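Long-range contact in beta-galactosidase/beta-glucuronidase (PDB 6MVF), which binds flavin mononucleotide and probably hydrolyses beta-glucuronides, as a family 2 glycoside hydrolase of the human gut microbiome: residues Tyr344-Ile358 with Leu381-Gly395. Sequence-based numbering, arbitrary orientation.
Sequences YDACDELGFAVWAEI and LIIQNYNHPSILFWG. With FMN (flavin mononucleotide), chain G.
Asp348, in the last turn of helix 341-350, grips the turn that leads into strand 391-398 and illustrates how one carboxylate can order a buried loop. Its OD2 accepts a hydrogen bond from His388 ND1 (2.7 Å) through the syn lone pair, with ring and carboxylate nearly coplanar. OD1 receives two more bonds: Ser390 N arrives nearly along the C-O axis (2.9 Å), while Ser390 OG comes from above the carboxylate plane. The imidazole cannot easily swivel, since Gln341 holds NE2 and Tyr344 CB sits over the centre of one face, 3.5 Å from the ring centroid. With CG beside its backbone N (chi1 -66°), Tyr344 sets its ring so that Ile391 CD1 lies over one face, 3.8 Å from Tyr344 CD1.

Close packing continues into the parallel strands. Val354 N donates a hydrogen bond to Ser390 O, Ala356 N to Phe393 O, and Gly395 N to Ala356 O, this last at 2.7 Å. A beta bulge shifts the register by one after Val354, whose O accepts Leu392 N (2.9 Å) and, weakly, Phe393 N. Beyond the bulge, the methyl of Ala356 meets Trp394 CZ3 at 3.8 Å.

The looser margin is at Asp345, partly exposed, which brings OD1 to the imidazole edge without a hydrogen bond. Strand 353-357, helix 368-385 and strand 391-398 form a beta-alpha-beta unit, overlapping copies of which build the TIM barrel.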
loop_
_atom_site.group_PDB
_atom_site.type_symbol
_atom_site.label_atom_id
_atom_site.label_comp_id
_atom_site.label_asym_id
_atom_site.label_seq_id
_atom_site.Cartn_x
_atom_site.Cartn_y
_atom_site.Cartn_z
ATOM N N TYR A 344 15.283 18.798 -1.997
ATOM C CA TYR A 344 15.032 19.597 -3.194
ATOM C C TYR A 344 13.809 19.079 -3.933
ATOM O O TYR A 344 12.951 19.868 -4.343
ATOM C CB TYR A 344 16.246 19.625 -4.121
ATOM C CG TYR A 344 17.451 20.331 -3.534
ATOM C CD1 TYR A 344 17.375 21.651 -3.112
ATOM C CD2 TYR A 344 18.660 19.664 -3.381
ATOM C CE1 TYR A 344 18.471 22.284 -2.552
ATOM C CE2 TYR A 344 19.755 20.281 -2.822
ATOM C CZ TYR A 344 19.662 21.594 -2.409
ATOM O OH TYR A 344 20.760 22.203 -1.853
ATOM N N ASP A 345 13.684 17.753 -4.058
ATOM C CA ASP A 345 12.475 17.162 -4.630
ATOM C C ASP A 345 11.215 17.641 -3.903
ATOM O O ASP A 345 10.258 18.113 -4.536
ATOM C CB ASP A 345 12.573 15.637 -4.582
ATOM C CG ASP A 345 13.568 15.070 -5.593
ATOM O OD1 ASP A 345 13.838 15.752 -6.614
ATOM O OD2 ASP A 345 14.065 13.928 -5.369
ATOM N N ALA A 346 11.205 17.533 -2.565
ATOM C CA ALA A 346 10.084 18.037 -1.778
ATOM C C ALA A 346 9.813 19.519 -2.030
ATOM O O ALA A 346 8.653 19.945 -2.017
ATOM C CB ALA A 346 10.328 17.810 -0.292
ATOM N N CYS A 347 10.850 20.319 -2.275
ATOM C CA CYS A 347 10.625 21.736 -2.570
ATOM C C CYS A 347 10.013 21.947 -3.953
ATOM O O CYS A 347 9.110 22.778 -4.120
ATOM C CB CYS A 347 11.938 22.500 -2.440
ATOM S SG CYS A 347 12.401 22.658 -0.724
ATOM N N ASP A 348 10.525 21.239 -4.961
ATOM C CA ASP A 348 9.924 21.279 -6.286
ATOM C C ASP A 348 8.446 20.909 -6.229
ATOM O O ASP A 348 7.609 21.513 -6.918
ATOM C CB ASP A 348 10.661 20.314 -7.233
ATOM C CG ASP A 348 12.158 20.666 -7.446
ATOM O OD1 ASP A 348 12.566 21.847 -7.363
ATOM O OD2 ASP A 348 12.938 19.734 -7.735
ATOM N N GLU A 349 8.102 19.909 -5.418
ATOM C CA GLU A 349 6.739 19.384 -5.451
ATOM C C GLU A 349 5.791 20.197 -4.582
ATOM O O GLU A 349 4.651 20.445 -4.984
ATOM C CB GLU A 349 6.731 17.913 -5.040
ATOM C CG GLU A 349 7.243 17.020 -6.160
ATOM C CD GLU A 349 8.162 15.901 -5.671
ATOM O OE1 GLU A 349 7.947 15.415 -4.520
ATOM O OE2 GLU A 349 9.096 15.522 -6.447
ATOM N N LEU A 350 6.229 20.627 -3.397
ATOM C CA LEU A 350 5.356 21.416 -2.545
ATOM C C LEU A 350 5.383 22.900 -2.882
ATOM O O LEU A 350 4.471 23.627 -2.474
ATOM C CB LEU A 350 5.718 21.194 -1.075
ATOM C CG LEU A 350 5.498 19.738 -0.637
ATOM C CD1 LEU A 350 5.917 19.505 0.802
ATOM C CD2 LEU A 350 4.047 19.359 -0.792
ATOM N N GLY A 351 6.392 23.361 -3.627
ATOM C CA GLY A 351 6.471 24.752 -4.033
ATOM C C GLY A 351 7.037 25.698 -2.991
ATOM O O GLY A 351 6.288 26.284 -2.200
ATOM N N PHE A 352 8.367 25.830 -2.979
ATOM C CA PHE A 352 9.089 26.834 -2.207
ATOM C C PHE A 352 10.179 27.420 -3.086
ATOM O O PHE A 352 10.842 26.684 -3.824
ATOM C CB PHE A 352 9.788 26.274 -0.952
ATOM C CG PHE A 352 8.880 25.648 0.035
ATOM C CD1 PHE A 352 8.112 26.426 0.885
ATOM C CD2 PHE A 352 8.837 24.273 0.171
ATOM C CE1 PHE A 352 7.275 25.841 1.839
ATOM C CE2 PHE A 352 8.012 23.680 1.125
ATOM C CZ PHE A 352 7.226 24.463 1.958
ATOM N N ALA A 353 10.398 28.729 -2.960
ATOM C CA ALA A 353 11.570 29.377 -3.541
ATOM C C ALA A 353 12.798 29.029 -2.700
ATOM O O ALA A 353 12.844 29.369 -1.517
ATOM C CB ALA A 353 11.344 30.893 -3.594
ATOM N N VAL A 354 13.788 28.350 -3.286
ATOM C CA VAL A 354 14.919 27.803 -2.534
ATOM C C VAL A 354 16.189 28.607 -2.802
ATOM O O VAL A 354 16.530 28.891 -3.958
ATOM C CB VAL A 354 15.165 26.324 -2.862
ATOM C CG1 VAL A 354 16.497 25.860 -2.250
ATOM C CG2 VAL A 354 14.009 25.475 -2.367
ATOM N N TRP A 355 16.893 28.953 -1.723
ATOM C CA TRP A 355 18.253 29.485 -1.747
ATOM C C TRP A 355 19.192 28.327 -1.378
ATOM O O TRP A 355 19.148 27.814 -0.253
ATOM C CB TRP A 355 18.342 30.692 -0.800
ATOM C CG TRP A 355 19.717 31.152 -0.231
ATOM C CD1 TRP A 355 20.859 30.404 -0.042
ATOM C CD2 TRP A 355 20.038 32.471 0.248
ATOM N NE1 TRP A 355 21.852 31.171 0.508
ATOM C CE2 TRP A 355 21.382 32.441 0.701
ATOM C CE3 TRP A 355 19.317 33.676 0.347
ATOM C CZ2 TRP A 355 22.027 33.570 1.232
ATOM C CZ3 TRP A 355 19.957 34.797 0.881
ATOM C CH2 TRP A 355 21.302 34.732 1.309
ATOM N N ALA A 356 20.012 27.890 -2.335
ATOM C CA ALA A 356 20.992 26.834 -2.110
ATOM C C ALA A 356 22.397 27.429 -2.045
ATOM O O ALA A 356 22.709 28.373 -2.780
ATOM C CB ALA A 356 20.924 25.768 -3.209
ATOM N N GLU A 357 23.248 26.870 -1.174
ATOM C CA GLU A 357 24.576 27.437 -0.965
ATOM C C GLU A 357 25.602 26.349 -0.650
ATOM O O GLU A 357 25.265 25.199 -0.347
ATOM C CB GLU A 357 24.557 28.490 0.147
ATOM C CG GLU A 357 24.365 27.937 1.522
ATOM C CD GLU A 357 24.370 29.022 2.602
ATOM O OE1 GLU A 357 24.064 30.192 2.288
ATOM O OE2 GLU A 357 24.689 28.714 3.772
ATOM N N ILE A 358 26.874 26.742 -0.734
ATOM C CA ILE A 358 28.021 25.902 -0.391
ATOM C C ILE A 358 28.486 26.300 1.006
ATOM O O ILE A 358 28.179 27.413 1.451
ATOM C CB ILE A 358 29.155 26.057 -1.416
ATOM C CG1 ILE A 358 29.579 27.529 -1.505
ATOM C CG2 ILE A 358 28.746 25.505 -2.774
ATOM C CD1 ILE A 358 30.613 27.801 -2.538
ATOM N N LEU A 381 27.489 21.689 -6.719
ATOM C CA LEU A 381 26.178 22.150 -6.277
ATOM C C LEU A 381 25.315 22.555 -7.463
ATOM O O LEU A 381 24.119 22.257 -7.501
ATOM C CB LEU A 381 26.326 23.314 -5.301
ATOM C CG LEU A 381 25.028 24.003 -4.885
ATOM C CD1 LEU A 381 24.119 23.024 -4.121
ATOM C CD2 LEU A 381 25.318 25.277 -4.076
ATOM N N ILE A 382 25.904 23.225 -8.446
ATOM C CA ILE A 382 25.115 23.696 -9.573
ATOM C C ILE A 382 24.779 22.558 -10.517
ATOM O O ILE A 382 23.658 22.469 -11.015
ATOM C CB ILE A 382 25.869 24.827 -10.287
ATOM C CG1 ILE A 382 25.925 26.049 -9.366
ATOM C CG2 ILE A 382 25.235 25.135 -11.653
ATOM C CD1 ILE A 382 26.686 27.202 -9.938
ATOM N N ILE A 383 25.732 21.663 -10.776
ATOM C CA ILE A 383 25.520 20.633 -11.785
ATOM C C ILE A 383 24.561 19.568 -11.277
ATOM O O ILE A 383 23.732 19.053 -12.030
ATOM C CB ILE A 383 26.875 20.047 -12.223
ATOM C CG1 ILE A 383 27.466 20.948 -13.297
ATOM C CG2 ILE A 383 26.735 18.613 -12.772
ATOM C CD1 ILE A 383 28.938 21.069 -13.207
ATOM N N GLN A 384 24.638 19.235 -9.993
ATOM C CA GLN A 384 23.750 18.217 -9.452
ATOM C C GLN A 384 22.346 18.743 -9.211
ATOM O O GLN A 384 21.394 17.957 -9.219
ATOM C CB GLN A 384 24.339 17.642 -8.163
ATOM C CG GLN A 384 25.660 16.965 -8.415
ATOM C CD GLN A 384 26.358 16.476 -7.164
ATOM O OE1 GLN A 384 25.814 16.512 -6.054
ATOM N NE2 GLN A 384 27.579 15.992 -7.347
ATOM N N ASN A 385 22.184 20.057 -9.057
ATOM C CA ASN A 385 20.879 20.613 -8.741
ATOM C C ASN A 385 20.347 21.510 -9.835
ATOM O O ASN A 385 19.353 22.217 -9.616
ATOM C CB ASN A 385 20.932 21.362 -7.409
ATOM C CG ASN A 385 21.317 20.450 -6.278
ATOM O OD1 ASN A 385 20.474 19.713 -5.762
ATOM N ND2 ASN A 385 22.602 20.436 -5.922
ATOM N N TYR A 386 20.958 21.473 -11.019
ATOM C CA TYR A 386 20.581 22.407 -12.075
ATOM C C TYR A 386 19.116 22.274 -12.496
ATOM O O TYR A 386 18.507 23.265 -12.905
ATOM C CB TYR A 386 21.491 22.219 -13.286
ATOM C CG TYR A 386 21.212 23.230 -14.376
ATOM C CD1 TYR A 386 20.349 22.931 -15.427
ATOM C CD2 TYR A 386 21.794 24.493 -14.340
ATOM C CE1 TYR A 386 20.089 23.864 -16.419
ATOM C CE2 TYR A 386 21.542 25.425 -15.320
ATOM C CZ TYR A 386 20.694 25.110 -16.361
ATOM O OH TYR A 386 20.446 26.046 -17.343
ATOM N N ASN A 387 18.526 21.075 -12.416
ATOM C CA ASN A 387 17.186 20.913 -12.969
ATOM C C ASN A 387 16.053 21.236 -11.997
ATOM O O ASN A 387 14.899 21.282 -12.432
ATOM C CB ASN A 387 17.023 19.502 -13.513
ATOM C CG ASN A 387 18.004 19.213 -14.628
ATOM O OD1 ASN A 387 18.374 20.119 -15.399
ATOM N ND2 ASN A 387 18.461 17.953 -14.710
ATOM N N HIS A 388 16.346 21.503 -10.722
ATOM C CA HIS A 388 15.309 21.779 -9.736
ATOM C C HIS A 388 14.655 23.138 -9.959
ATOM O O HIS A 388 15.337 24.164 -9.826
ATOM C CB HIS A 388 15.905 21.745 -8.349
ATOM C CG HIS A 388 16.419 20.404 -7.944
ATOM N ND1 HIS A 388 15.584 19.338 -7.675
ATOM C CD2 HIS A 388 17.679 19.962 -7.726
ATOM C CE1 HIS A 388 16.309 18.296 -7.312
ATOM N NE2 HIS A 388 17.585 18.644 -7.348
ATOM N N PRO A 389 13.350 23.210 -10.271
ATOM C CA PRO A 389 12.726 24.536 -10.442
ATOM C C PRO A 389 12.628 25.317 -9.142
ATOM O O PRO A 389 12.531 26.552 -9.186
ATOM C CB PRO A 389 11.338 24.212 -11.016
ATOM C CG PRO A 389 11.046 22.811 -10.569
ATOM C CD PRO A 389 12.391 22.112 -10.527
ATOM N N SER A 390 12.676 24.641 -7.990
ATOM C CA SER A 390 12.523 25.351 -6.727
ATOM C C SER A 390 13.744 26.219 -6.428
ATOM O O SER A 390 13.633 27.209 -5.702
ATOM C CB SER A 390 12.260 24.362 -5.579
ATOM O OG SER A 390 13.408 23.554 -5.304
ATOM N N ILE A 391 14.908 25.870 -6.962
ATOM C CA ILE A 391 16.120 26.628 -6.664
ATOM C C ILE A 391 16.123 27.897 -7.507
ATOM O O ILE A 391 16.159 27.836 -8.740
ATOM C CB ILE A 391 17.388 25.787 -6.907
ATOM C CG1 ILE A 391 17.360 24.547 -6.003
ATOM C CG2 ILE A 391 18.646 26.639 -6.672
ATOM C CD1 ILE A 391 18.578 23.648 -6.087
ATOM N N LEU A 392 16.070 29.051 -6.844
ATOM C CA LEU A 392 16.113 30.334 -7.542
ATOM C C LEU A 392 17.402 31.119 -7.312
ATOM O O LEU A 392 17.803 31.896 -8.180
ATOM C CB LEU A 392 14.913 31.202 -7.139
ATOM C CG LEU A 392 13.512 30.585 -7.190
ATOM C CD1 LEU A 392 12.490 31.690 -7.071
ATOM C CD2 LEU A 392 13.287 29.771 -8.455
ATOM N N PHE A 393 18.091 30.891 -6.196
ATOM C CA PHE A 393 19.280 31.635 -5.830
ATOM C C PHE A 393 20.404 30.689 -5.418
ATOM O O PHE A 393 20.188 29.756 -4.637
ATOM C CB PHE A 393 18.948 32.594 -4.693
ATOM C CG PHE A 393 17.643 33.312 -4.870
ATOM C CD1 PHE A 393 17.593 34.544 -5.518
ATOM C CD2 PHE A 393 16.469 32.776 -4.367
ATOM C CE1 PHE A 393 16.383 35.229 -5.679
ATOM C CE2 PHE A 393 15.266 33.436 -4.520
ATOM C CZ PHE A 393 15.220 34.677 -5.179
ATOM N N TRP A 394 21.593 30.921 -5.957
ATOM C CA TRP A 394 22.814 30.273 -5.500
ATOM C C TRP A 394 23.524 31.229 -4.549
ATOM O O TRP A 394 23.776 32.382 -4.907
ATOM C CB TRP A 394 23.751 29.923 -6.665
ATOM C CG TRP A 394 23.214 29.035 -7.772
ATOM C CD1 TRP A 394 23.116 29.354 -9.108
ATOM C CD2 TRP A 394 22.746 27.681 -7.653
ATOM N NE1 TRP A 394 22.607 28.296 -9.815
ATOM C CE2 TRP A 394 22.370 27.253 -8.955
ATOM C CE3 TRP A 394 22.600 26.794 -6.577
ATOM C CZ2 TRP A 394 21.847 25.963 -9.214
ATOM C CZ3 TRP A 394 22.079 25.505 -6.828
ATOM C CH2 TRP A 394 21.709 25.106 -8.145
ATOM N N GLY A 395 23.851 30.754 -3.351
ATOM C CA GLY A 395 24.588 31.543 -2.373
ATOM C C GLY A 395 26.057 31.154 -2.356
ATOM O O GLY A 395 26.391 29.969 -2.340
HETATM N N1 FMN G . 29.649 17.655 -19.387
HETATM C C2 FMN G . 29.675 16.320 -19.358
HETATM O O2 FMN G . 30.520 15.682 -19.989
HETATM N N3 FMN G . 28.829 15.605 -18.649
HETATM C C4 FMN G . 27.885 16.133 -17.934
HETATM O O4 FMN G . 27.104 15.462 -17.279
HETATM C C4A FMN G . 27.785 17.552 -17.931
HETATM N N5 FMN G . 26.847 18.085 -17.202
HETATM C C5A FMN G . 26.697 19.393 -17.149
HETATM C C6 FMN G . 25.693 19.918 -16.377
HETATM C C7 FMN G . 25.515 21.254 -16.314
HETATM C C7M FMN G . 24.433 21.812 -15.475
HETATM C C8 FMN G . 26.412 22.133 -17.054
HETATM C C8M FMN G . 26.236 23.608 -16.975
HETATM C C9 FMN G . 27.417 21.598 -17.831
HETATM C C9A FMN G . 27.592 20.251 -17.915
HETATM N N10 FMN G . 28.621 19.711 -18.670
HETATM C C10 FMN G . 28.736 18.323 -18.704
HETATM C "C1'" FMN G . 29.438 20.650 -19.426
HETATM C "C2'" FMN G . 30.909 20.861 -19.158
HETATM O "O2'" FMN G . 30.878 21.852 -18.163
HETATM C "C3'" FMN G . 31.645 21.479 -20.326
HETATM O "O3'" FMN G . 30.901 21.282 -21.509
HETATM C "C4'" FMN G . 33.000 20.871 -20.610
HETATM O "O4'" FMN G . 32.839 19.467 -20.486
HETATM C "C5'" FMN G . 34.130 21.394 -19.721
HETATM O "O5'" FMN G . 34.369 20.531 -18.624
HETATM P P FMN G . 35.214 20.936 -17.347
HETATM O O1P FMN G . 35.807 19.643 -16.953
HETATM O O2P FMN G . 36.176 21.980 -17.832
HETATM O O3P FMN G . 34.313 21.510 -16.306
#